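Local atomic coordinates of Cgl0159-like domain-containing protein (Corynebacterium glutamicum, PDB entry 3FOK), a protein that is of unknown function but folds as a TIM barrel, a scaffold that most often carries enzyme activity. Residues R150-D155 and S186-G191; Y218-L223 and T237-L242; L241-E246 and V272-L277. All coordinates share one frame; numbering follows the deposited sequence.

Interaction 1 of 3, residues R150-D155 and S186-G191; sequences RINLSD and SNWVNG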
loop_
_atom_site.group_PDB
_atom_site.type_symbol
_atom_site.label_atom_id
_atom_site.label_comp_id
_atom_site.label_asym_id
_atom_site.label_seq_id
_atom_site.Cartn_x
_atom_site.Cartn_y
_atom_site.Cartn_z
ATOM N N ARG A 150 -21.639 -3.494 0.013
ATOM C CA ARG A 150 -22.453 -2.850 1.028
ATOM C C ARG A 150 -21.857 -1.480 1.295
ATOM O O ARG A 150 -20.662 -1.347 1.552
ATOM C CB ARG A 150 -22.491 -3.694 2.301
ATOM C CG ARG A 150 -23.413 -4.897 2.184
ATOM C CD ARG A 150 -23.286 -5.803 3.381
ATOM N NE ARG A 150 -21.954 -6.385 3.448
ATOM C CZ ARG A 150 -21.510 -7.130 4.452
ATOM N NH1 ARG A 150 -22.299 -7.384 5.486
ATOM N NH2 ARG A 150 -20.277 -7.613 4.423
ATOM N N ILE A 151 -22.703 -0.463 1.217
ATOM C CA ILE A 151 -22.279 0.913 1.401
ATOM C C ILE A 151 -22.779 1.508 2.712
ATOM O O ILE A 151 -23.956 1.852 2.845
ATOM C CB ILE A 151 -22.777 1.769 0.217
ATOM C CG1 ILE A 151 -22.270 1.157 -1.093
ATOM C CG2 ILE A 151 -22.327 3.207 0.376
ATOM C CD1 ILE A 151 -22.853 1.771 -2.345
ATOM N N ASN A 152 -21.875 1.630 3.680
ATOM C CA ASN A 152 -22.218 2.187 4.982
ATOM C C ASN A 152 -21.586 3.569 5.113
ATOM O O ASN A 152 -20.386 3.697 5.354
ATOM C CB ASN A 152 -21.720 1.258 6.091
ATOM C CG ASN A 152 -22.251 1.632 7.456
ATOM O OD1 ASN A 152 -22.507 0.758 8.291
ATOM N ND2 ASN A 152 -22.405 2.930 7.702
ATOM N N LEU A 153 -22.413 4.597 4.959
ATOM C CA LEU A 153 -21.961 5.981 5.023
ATOM C C LEU A 153 -21.221 6.419 6.284
ATOM O O LEU A 153 -20.443 7.365 6.242
ATOM C CB LEU A 153 -23.143 6.916 4.786
ATOM C CG LEU A 153 -23.796 6.806 3.407
ATOM C CD1 LEU A 153 -24.933 7.808 3.294
ATOM C CD2 LEU A 153 -22.753 7.062 2.326
ATOM N N SER A 154 -21.444 5.743 7.402
ATOM C CA SER A 154 -20.769 6.136 8.632
ATOM C C SER A 154 -19.575 5.253 8.972
ATOM O O SER A 154 -18.961 5.417 10.022
ATOM C CB SER A 154 -21.748 6.118 9.805
ATOM O OG SER A 154 -22.053 4.789 10.181
ATOM N N ASP A 155 -19.238 4.326 8.081
ATOM C CA ASP A 155 -18.122 3.415 8.326
ATOM C C ASP A 155 -17.014 3.553 7.278
ATOM O O ASP A 155 -17.205 3.224 6.111
ATOM C CB ASP A 155 -18.639 1.977 8.350
ATOM C CG ASP A 155 -17.646 1.011 8.946
ATOM O OD1 ASP A 155 -16.469 1.045 8.537
ATOM O OD2 ASP A 155 -18.046 0.209 9.817
ATOM N N SER A 186 -26.098 0.271 3.972
ATOM C CA SER A 186 -26.124 -0.407 5.262
ATOM C C SER A 186 -25.838 0.542 6.412
ATOM O O SER A 186 -25.149 1.545 6.242
ATOM C CB SER A 186 -25.107 -1.550 5.276
ATOM O OG SER A 186 -25.398 -2.510 4.277
ATOM N N ASN A 187 -26.372 0.223 7.585
ATOM C CA ASN A 187 -26.159 1.051 8.762
ATOM C C ASN A 187 -25.858 0.195 9.974
ATOM O O ASN A 187 -26.220 -0.983 10.026
ATOM C CB ASN A 187 -27.396 1.897 9.079
ATOM C CG ASN A 187 -27.849 2.740 7.908
ATOM O OD1 ASN A 187 -28.642 2.297 7.078
ATOM N ND2 ASN A 187 -27.344 3.963 7.835
ATOM N N TRP A 188 -25.183 0.791 10.948
ATOM C CA TRP A 188 -24.886 0.094 12.182
ATOM C C TRP A 188 -26.069 0.386 13.092
ATOM O O TRP A 188 -26.382 1.553 13.353
ATOM C CB TRP A 188 -23.603 0.625 12.826
ATOM C CG TRP A 188 -22.346 0.095 12.216
ATOM C CD1 TRP A 188 -21.494 0.760 11.388
ATOM C CD2 TRP A 188 -21.802 -1.217 12.387
ATOM N NE1 TRP A 188 -20.446 -0.056 11.035
ATOM C CE2 TRP A 188 -20.610 -1.276 11.635
ATOM C CE3 TRP A 188 -22.202 -2.348 13.109
ATOM C CZ2 TRP A 188 -19.813 -2.424 11.576
ATOM C CZ3 TRP A 188 -21.410 -3.495 13.053
ATOM C CH2 TRP A 188 -20.225 -3.520 12.292
ATOM N N VAL A 189 -26.739 -0.668 13.546
ATOM C CA VAL A 189 -27.889 -0.519 14.429
ATOM C C VAL A 189 -27.758 -1.502 15.580
ATOM O O VAL A 189 -27.867 -2.716 15.385
ATOM C CB VAL A 189 -29.209 -0.796 13.678
ATOM C CG1 VAL A 189 -30.393 -0.632 14.627
ATOM C CG2 VAL A 189 -29.344 0.153 12.496
ATOM N N ASN A 190 -27.519 -0.975 16.777
ATOM C CA ASN A 190 -27.355 -1.810 17.963
ATOM C C ASN A 190 -26.161 -2.743 17.803
ATOM O O ASN A 190 -26.233 -3.923 18.153
ATOM C CB ASN A 190 -28.613 -2.645 18.221
ATOM C CG ASN A 190 -29.875 -1.801 18.274
ATOM O OD1 ASN A 190 -29.905 -0.742 18.910
ATOM N ND2 ASN A 190 -30.929 -2.271 17.611
ATOM N N GLY A 191 -25.072 -2.211 17.258
ATOM C CA GLY A 191 -23.871 -3.005 17.081
ATOM C C GLY A 191 -23.916 -4.048 15.978
ATOM O O GLY A 191 -23.013 -4.884 15.882
HETATM O O HOH W 1 -25.250 4.082 4.758
#
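Ser186 N donates to Ile151 O, 2.9 Å away, in a bond that is nearly straight at the hydrogen (166°). Around this bond the packing is close. CB and CG of Arg150 lie against Ser186 OG, each at 3.7 Å, before the chain bends at chi3 and carries the guanidinium off to Asp127 and Glu124; Ser186 OG is itself hydrogen-bonded to Asn195. Asn152 CA lies 3.3 Å from Ser186 O in a CA-H...O contact. These are the C-terminal ends of two neighbouring parallel strands of the TIM barrel, 144-151 and 179-189, joined through helix 158-174 as a beta-alpha-beta unit. Beyond them the backbones part. A water bridges Leu153 N and Ser186 O, and a type I turn from Asn152 to Asp155 brings the aspartate round to Trp188. With CG anti to the backbone N (chi1 -165°), Asp155 points OD2 at the indole edge, where its anti lone pair receives Trp188 NE1 at 2.7 Å. Carboxylate and ring are nearly coplanar, 27° apart, while Asp155 OD1 caps Gly157 N. On the looser, solvent-facing side, exposed Ser154 brings OG only to 4.2 Å from Trp188 CD1.

Interaction 2 of 3, residues Y218-L223 and T237-L242; sequences YTWMKL and TMPTLL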
loop_
_atom_site.group_PDB
_atom_site.type_symbol
_atom_site.label_atom_id
_atom_site.label_comp_id
_atom_site.label_asym_id
_atom_site.label_seq_id
_atom_site.Cartn_x
_atom_site.Cartn_y
_atom_site.Cartn_z
ATOM N N TYR A 218 -20.057 -4.533 -18.782
ATOM C CA TYR A 218 -20.167 -5.941 -18.435
ATOM C C TYR A 218 -20.714 -6.123 -17.034
ATOM O O TYR A 218 -20.660 -7.222 -16.482
ATOM C CB TYR A 218 -18.805 -6.635 -18.517
ATOM C CG TYR A 218 -18.442 -7.063 -19.909
ATOM C CD1 TYR A 218 -17.886 -6.161 -20.811
ATOM C CD2 TYR A 218 -18.721 -8.358 -20.349
ATOM C CE1 TYR A 218 -17.618 -6.534 -22.127
ATOM C CE2 TYR A 218 -18.462 -8.744 -21.658
ATOM C CZ TYR A 218 -17.913 -7.824 -22.544
ATOM O OH TYR A 218 -17.680 -8.191 -23.846
ATOM N N THR A 219 -21.254 -5.060 -16.452
ATOM C CA THR A 219 -21.755 -5.180 -15.097
ATOM C C THR A 219 -23.261 -5.378 -14.987
ATOM O O THR A 219 -24.050 -4.719 -15.658
ATOM C CB THR A 219 -21.315 -3.972 -14.230
ATOM O OG1 THR A 219 -22.382 -3.026 -14.140
ATOM C CG2 THR A 219 -20.096 -3.295 -14.843
ATOM N N TRP A 220 -23.629 -6.323 -14.129
ATOM C CA TRP A 220 -25.012 -6.677 -13.853
ATOM C C TRP A 220 -25.319 -6.255 -12.424
ATOM O O TRP A 220 -24.420 -5.945 -11.649
ATOM C CB TRP A 220 -25.211 -8.191 -13.957
ATOM C CG TRP A 220 -25.173 -8.745 -15.341
ATOM C CD1 TRP A 220 -24.199 -8.558 -16.274
ATOM C CD2 TRP A 220 -26.144 -9.607 -15.942
ATOM N NE1 TRP A 220 -24.499 -9.251 -17.423
ATOM C CE2 TRP A 220 -25.690 -9.904 -17.248
ATOM C CE3 TRP A 220 -27.356 -10.162 -15.504
ATOM C CZ2 TRP A 220 -26.404 -10.729 -18.122
ATOM C CZ3 TRP A 220 -28.069 -10.986 -16.373
ATOM C CH2 TRP A 220 -27.589 -11.260 -17.668
HETATM N N MSE A 221 -26.597 -6.260 -12.080
HETATM C CA MSE A 221 -27.031 -5.903 -10.741
HETATM C C MSE A 221 -27.740 -7.102 -10.133
HETATM O O MSE A 221 -28.455 -7.833 -10.817
HETATM C CB MSE A 221 -28.001 -4.716 -10.781
HETATM C CG MSE A 221 -27.393 -3.394 -11.215
HETATM SE SE MSE A 221 -26.308 -2.554 -9.849
HETATM C CE MSE A 221 -24.566 -2.828 -10.611
ATOM N N LYS A 222 -27.517 -7.308 -8.843
ATOM C CA LYS A 222 -28.155 -8.385 -8.102
ATOM C C LYS A 222 -28.875 -7.591 -7.019
ATOM O O LYS A 222 -28.257 -7.137 -6.060
ATOM C CB LYS A 222 -27.097 -9.310 -7.503
ATOM C CG LYS A 222 -27.634 -10.547 -6.803
ATOM C CD LYS A 222 -26.476 -11.349 -6.220
ATOM C CE LYS A 222 -26.952 -12.481 -5.333
ATOM N NZ LYS A 222 -25.808 -13.094 -4.602
ATOM N N LEU A 223 -30.178 -7.398 -7.196
ATOM C CA LEU A 223 -30.961 -6.604 -6.260
ATOM C C LEU A 223 -31.993 -7.372 -5.451
ATOM O O LEU A 223 -32.413 -8.466 -5.829
ATOM C CB LEU A 223 -31.678 -5.484 -7.018
ATOM C CG LEU A 223 -30.844 -4.614 -7.960
ATOM C CD1 LEU A 223 -31.749 -3.602 -8.636
ATOM C CD2 LEU A 223 -29.740 -3.914 -7.190
ATOM N N THR A 237 -30.214 0.637 -16.470
ATOM C CA THR A 237 -30.503 0.074 -17.772
ATOM C C THR A 237 -29.775 -1.258 -17.827
ATOM O O THR A 237 -29.807 -1.962 -18.834
ATOM C CB THR A 237 -29.952 0.980 -18.876
ATOM O OG1 THR A 237 -28.564 1.241 -18.625
ATOM C CG2 THR A 237 -30.705 2.298 -18.909
HETATM N N MSE A 238 -29.127 -1.601 -16.721
HETATM C CA MSE A 238 -28.349 -2.828 -16.638
HETATM C C MSE A 238 -29.119 -4.098 -16.329
HETATM O O MSE A 238 -30.117 -4.079 -15.611
HETATM C CB MSE A 238 -27.237 -2.649 -15.610
HETATM C CG MSE A 238 -26.322 -1.501 -15.957
HETATM SE SE MSE A 238 -25.081 -1.099 -14.558
HETATM C CE MSE A 238 -23.681 -0.323 -15.657
ATOM N N PRO A 239 -28.655 -5.229 -16.883
ATOM C CA PRO A 239 -29.303 -6.521 -16.658
ATOM C C PRO A 239 -29.318 -6.797 -15.161
ATOM O O PRO A 239 -28.296 -6.669 -14.485
ATOM C CB PRO A 239 -28.423 -7.493 -17.443
ATOM C CG PRO A 239 -27.085 -6.816 -17.470
ATOM C CD PRO A 239 -27.452 -5.382 -17.717
ATOM N N THR A 240 -30.486 -7.159 -14.648
ATOM C CA THR A 240 -30.648 -7.402 -13.226
ATOM C C THR A 240 -31.136 -8.800 -12.872
ATOM O O THR A 240 -31.928 -9.405 -13.590
ATOM C CB THR A 240 -31.629 -6.373 -12.624
ATOM O OG1 THR A 240 -31.112 -5.053 -12.824
ATOM C CG2 THR A 240 -31.824 -6.613 -11.137
ATOM N N LEU A 241 -30.637 -9.304 -11.751
ATOM C CA LEU A 241 -31.020 -10.612 -11.238
ATOM C C LEU A 241 -31.516 -10.370 -9.820
ATOM O O LEU A 241 -30.949 -9.562 -9.083
ATOM C CB LEU A 241 -29.821 -11.563 -11.234
ATOM C CG LEU A 241 -29.317 -11.971 -12.620
ATOM C CD1 LEU A 241 -28.036 -12.770 -12.491
ATOM C CD2 LEU A 241 -30.388 -12.785 -13.335
ATOM N N LEU A 242 -32.582 -11.059 -9.442
ATOM C CA LEU A 242 -33.160 -10.884 -8.118
ATOM C C LEU A 242 -32.619 -11.888 -7.110
ATOM O O LEU A 242 -32.282 -13.019 -7.458
ATOM C CB LEU A 242 -34.682 -11.004 -8.206
ATOM C CG LEU A 242 -35.326 -10.171 -9.320
ATOM C CD1 LEU A 242 -36.818 -10.446 -9.362
ATOM C CD2 LEU A 242 -35.051 -8.694 -9.091
#
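Pro239 presses its ring onto the indole of Trp220 as a knob on a flat plate. Its CG sits 3.2 Å from the centroid of the five-membered ring and only 7° off the normal, a CH-pi contact over the face, while CB reaches across to the six-membered ring, 3.5 Å from Trp220 CE3. The indole is brought over the proline by a chi1 of -72°, which sets CG beside the backbone N. Leu241 comes obliquely to the indole, its CG 3.9 Å from Trp220 CE3. On the other face of the sheet the bumps are smaller: CG2 of Thr240 fits against CG of Leu223 at 3.9 Å, and its OG1 lies near Met221 CB while donating to Met238 O. Met238, a selenomethionine, extends past the end of the pairing, laying SE 3.3 Å from Thr219 OG1.

Beneath these side chains runs a parallel ladder in which Met221, Lys222 and Leu223 pair with Thr240, Leu241 and Leu242. Met221 N donates to Pro239 O, Leu241 N to Met221 O at 2.8 Å, and Leu223 N to Leu241 O; the short strand axes diverge by 23°. Trp220, Lys222 and Leu241 face the barrel interior, where Phe144 meets the indole edge-to-face and Lys222 NZ forms a salt bridge with Glu182. Met221 and Leu223 face outward onto Val206 of helix 199-210, strand 179-189 flanks the pair beside 219-224, and strand 267-272 flanks it beside 240-243.

Interaction 3 of 3, residues L241-E246 and V272-L277; sequences LLLGGE and VGRTLL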
loop_
_atom_site.group_PDB
_atom_site.type_symbol
_atom_site.label_atom_id
_atom_site.label_comp_id
_atom_site.label_asym_id
_atom_site.label_seq_id
_atom_site.Cartn_x
_atom_site.Cartn_y
_atom_site.Cartn_z
ATOM N N LEU A 241 -30.637 -9.304 -11.751
ATOM C CA LEU A 241 -31.020 -10.612 -11.238
ATOM C C LEU A 241 -31.516 -10.370 -9.820
ATOM O O LEU A 241 -30.949 -9.562 -9.083
ATOM C CB LEU A 241 -29.821 -11.563 -11.234
ATOM C CG LEU A 241 -29.317 -11.971 -12.620
ATOM C CD1 LEU A 241 -28.036 -12.770 -12.491
ATOM C CD2 LEU A 241 -30.388 -12.785 -13.335
ATOM N N LEU A 242 -32.582 -11.059 -9.442
ATOM C CA LEU A 242 -33.160 -10.884 -8.118
ATOM C C LEU A 242 -32.619 -11.888 -7.110
ATOM O O LEU A 242 -32.282 -13.019 -7.458
ATOM C CB LEU A 242 -34.682 -11.004 -8.206
ATOM C CG LEU A 242 -35.326 -10.171 -9.320
ATOM C CD1 LEU A 242 -36.818 -10.446 -9.362
ATOM C CD2 LEU A 242 -35.051 -8.694 -9.091
ATOM N N LEU A 243 -32.534 -11.459 -5.856
ATOM C CA LEU A 243 -32.045 -12.305 -4.777
ATOM C C LEU A 243 -33.158 -12.537 -3.757
ATOM O O LEU A 243 -34.042 -11.701 -3.593
ATOM C CB LEU A 243 -30.836 -11.643 -4.105
ATOM C CG LEU A 243 -31.036 -10.260 -3.472
ATOM C CD1 LEU A 243 -31.617 -10.406 -2.071
ATOM C CD2 LEU A 243 -29.701 -9.537 -3.398
ATOM N N GLY A 244 -33.114 -13.683 -3.089
ATOM C CA GLY A 244 -34.113 -14.005 -2.087
ATOM C C GLY A 244 -33.425 -14.111 -0.741
ATOM O O GLY A 244 -32.930 -15.181 -0.373
ATOM N N GLY A 245 -33.396 -13.004 -0.007
ATOM C CA GLY A 245 -32.732 -12.972 1.284
ATOM C C GLY A 245 -33.190 -13.929 2.370
ATOM O O GLY A 245 -33.313 -15.134 2.160
ATOM N N GLU A 246 -33.424 -13.357 3.547
ATOM C CA GLU A 246 -33.851 -14.072 4.747
ATOM C C GLU A 246 -34.794 -15.260 4.543
ATOM O O GLU A 246 -34.432 -16.400 4.848
ATOM C CB GLU A 246 -34.479 -13.080 5.736
ATOM C CG GLU A 246 -35.583 -12.193 5.145
ATOM C CD GLU A 246 -35.054 -11.063 4.264
ATOM O OE1 GLU A 246 -35.881 -10.372 3.632
ATOM O OE2 GLU A 246 -33.819 -10.860 4.206
ATOM N N VAL A 272 -30.834 -16.849 -6.328
ATOM C CA VAL A 272 -31.285 -17.110 -4.969
ATOM C C VAL A 272 -30.561 -18.273 -4.303
ATOM O O VAL A 272 -30.190 -19.243 -4.961
ATOM C CB VAL A 272 -32.802 -17.394 -4.974
ATOM C CG1 VAL A 272 -33.280 -17.759 -3.581
ATOM C CG2 VAL A 272 -33.546 -16.176 -5.496
ATOM N N GLY A 273 -30.381 -18.176 -2.989
ATOM C CA GLY A 273 -29.700 -19.228 -2.262
ATOM C C GLY A 273 -30.429 -19.733 -1.029
ATOM O O GLY A 273 -31.113 -20.758 -1.079
ATOM N N ARG A 274 -30.277 -19.012 0.079
ATOM C CA ARG A 274 -30.885 -19.377 1.358
ATOM C C ARG A 274 -32.296 -19.976 1.266
ATOM O O ARG A 274 -32.576 -21.008 1.869
ATOM C CB ARG A 274 -30.923 -18.154 2.287
ATOM C CG ARG A 274 -29.615 -17.347 2.387
ATOM C CD ARG A 274 -29.671 -16.052 1.558
ATOM N NE ARG A 274 -29.631 -16.285 0.111
ATOM C CZ ARG A 274 -29.801 -15.340 -0.805
ATOM N NH1 ARG A 274 -30.031 -14.097 -0.442
ATOM N NH2 ARG A 274 -29.730 -15.641 -2.086
ATOM N N THR A 275 -33.183 -19.328 0.514
ATOM C CA THR A 275 -34.567 -19.785 0.384
ATOM C C THR A 275 -34.821 -21.072 -0.405
ATOM O O THR A 275 -35.677 -21.873 -0.025
ATOM C CB THR A 275 -35.448 -18.657 -0.204
ATOM O OG1 THR A 275 -35.774 -17.725 0.833
ATOM C CG2 THR A 275 -36.727 -19.215 -0.804
ATOM N N LEU A 276 -34.079 -21.273 -1.489
ATOM C CA LEU A 276 -34.252 -22.451 -2.331
ATOM C C LEU A 276 -33.592 -23.698 -1.744
ATOM O O LEU A 276 -34.107 -24.809 -1.888
ATOM C CB LEU A 276 -33.720 -22.151 -3.734
ATOM C CG LEU A 276 -34.373 -20.911 -4.357
ATOM C CD1 LEU A 276 -33.714 -20.595 -5.686
ATOM C CD2 LEU A 276 -35.870 -21.139 -4.531
ATOM N N LEU A 277 -32.440 -23.513 -1.106
ATOM C CA LEU A 277 -31.734 -24.607 -0.441
ATOM C C LEU A 277 -32.186 -24.360 0.988
ATOM O O LEU A 277 -32.309 -23.208 1.389
ATOM C CB LEU A 277 -30.222 -24.408 -0.515
ATOM C CG LEU A 277 -29.541 -24.153 -1.860
ATOM C CD1 LEU A 277 -28.148 -23.598 -1.611
ATOM C CD2 LEU A 277 -29.481 -25.436 -2.675
#
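Arg274 lays its guanidinium flat against the backbone of Gly244 at the C-terminal mouth of the TIM barrel, where the chain leaves the parallel strands 240-243 and 267-272 and enters the loops that follow them. The side chain starts at CB, 3.9 Å from Gly245 O. Bends at chi2 (103°) and chi3 (-71°) then fold it back over the glycines. CD faces both carbonyl oxygens, at nearly equal distances from Gly245 O and Gly244 O, and NE follows at 3.5 Å from Gly244 O. CZ comes to 3.2 Å from that oxygen, which stands over the centre of the guanidinium, about 3.0 Å above its plane. NH1 comes 3.1 Å from Gly244 O, at an angle too poor for a hydrogen bond, and also near Gly245 CA. Leu243 CD1 lies near the guanidinium plane at its edge, 4.3 Å from Arg274 NH1. NH2 is nearest the same glycine oxygen, with Gly244 N a little farther off. Because the carbonyl approaches a face, the N-H groups do not point at it, and the attraction between the carbonyl dipole and the positive group is probably electrostatic.

Deeper in, Val272 takes over the packing. Both methyls lie against Gly244, CG1 near its N and CA and CG2 also close to Leu242 O. Trp258 of helix 252-261 backs both Val272 and Thr275, and His51 lies against Arg274 in the same chain. Thr275 OG1 is more loosely placed, 3.8 Å from Gly245 O, whereas the valine fits more snugly, its CG2 lying 3.5 Å from Gly244 N.

How the interactions relate
All three contacts reach one curled sheet, the barrel of the Cgl0159-like family. Interaction 1 comes first along the chain, joining strands 144-151 and 179-189; interaction 2 follows on strands 219-224 and 240-243, the former a neighbour of 179-189. Interaction 3 begins where interaction 2 ends: they share Leu241 and Leu242, their centres are about 15 Å apart, and Leu223 O lies 3.0 Å from Leu243 N, a probable hydrogen bond. Interaction 1 is separate, its centre about 23 Å from that of interaction 2 and 22 Å from that of interaction 3. Interactions 1 and 2 also touch the second subunit, whereas interaction 3 meets no other chain.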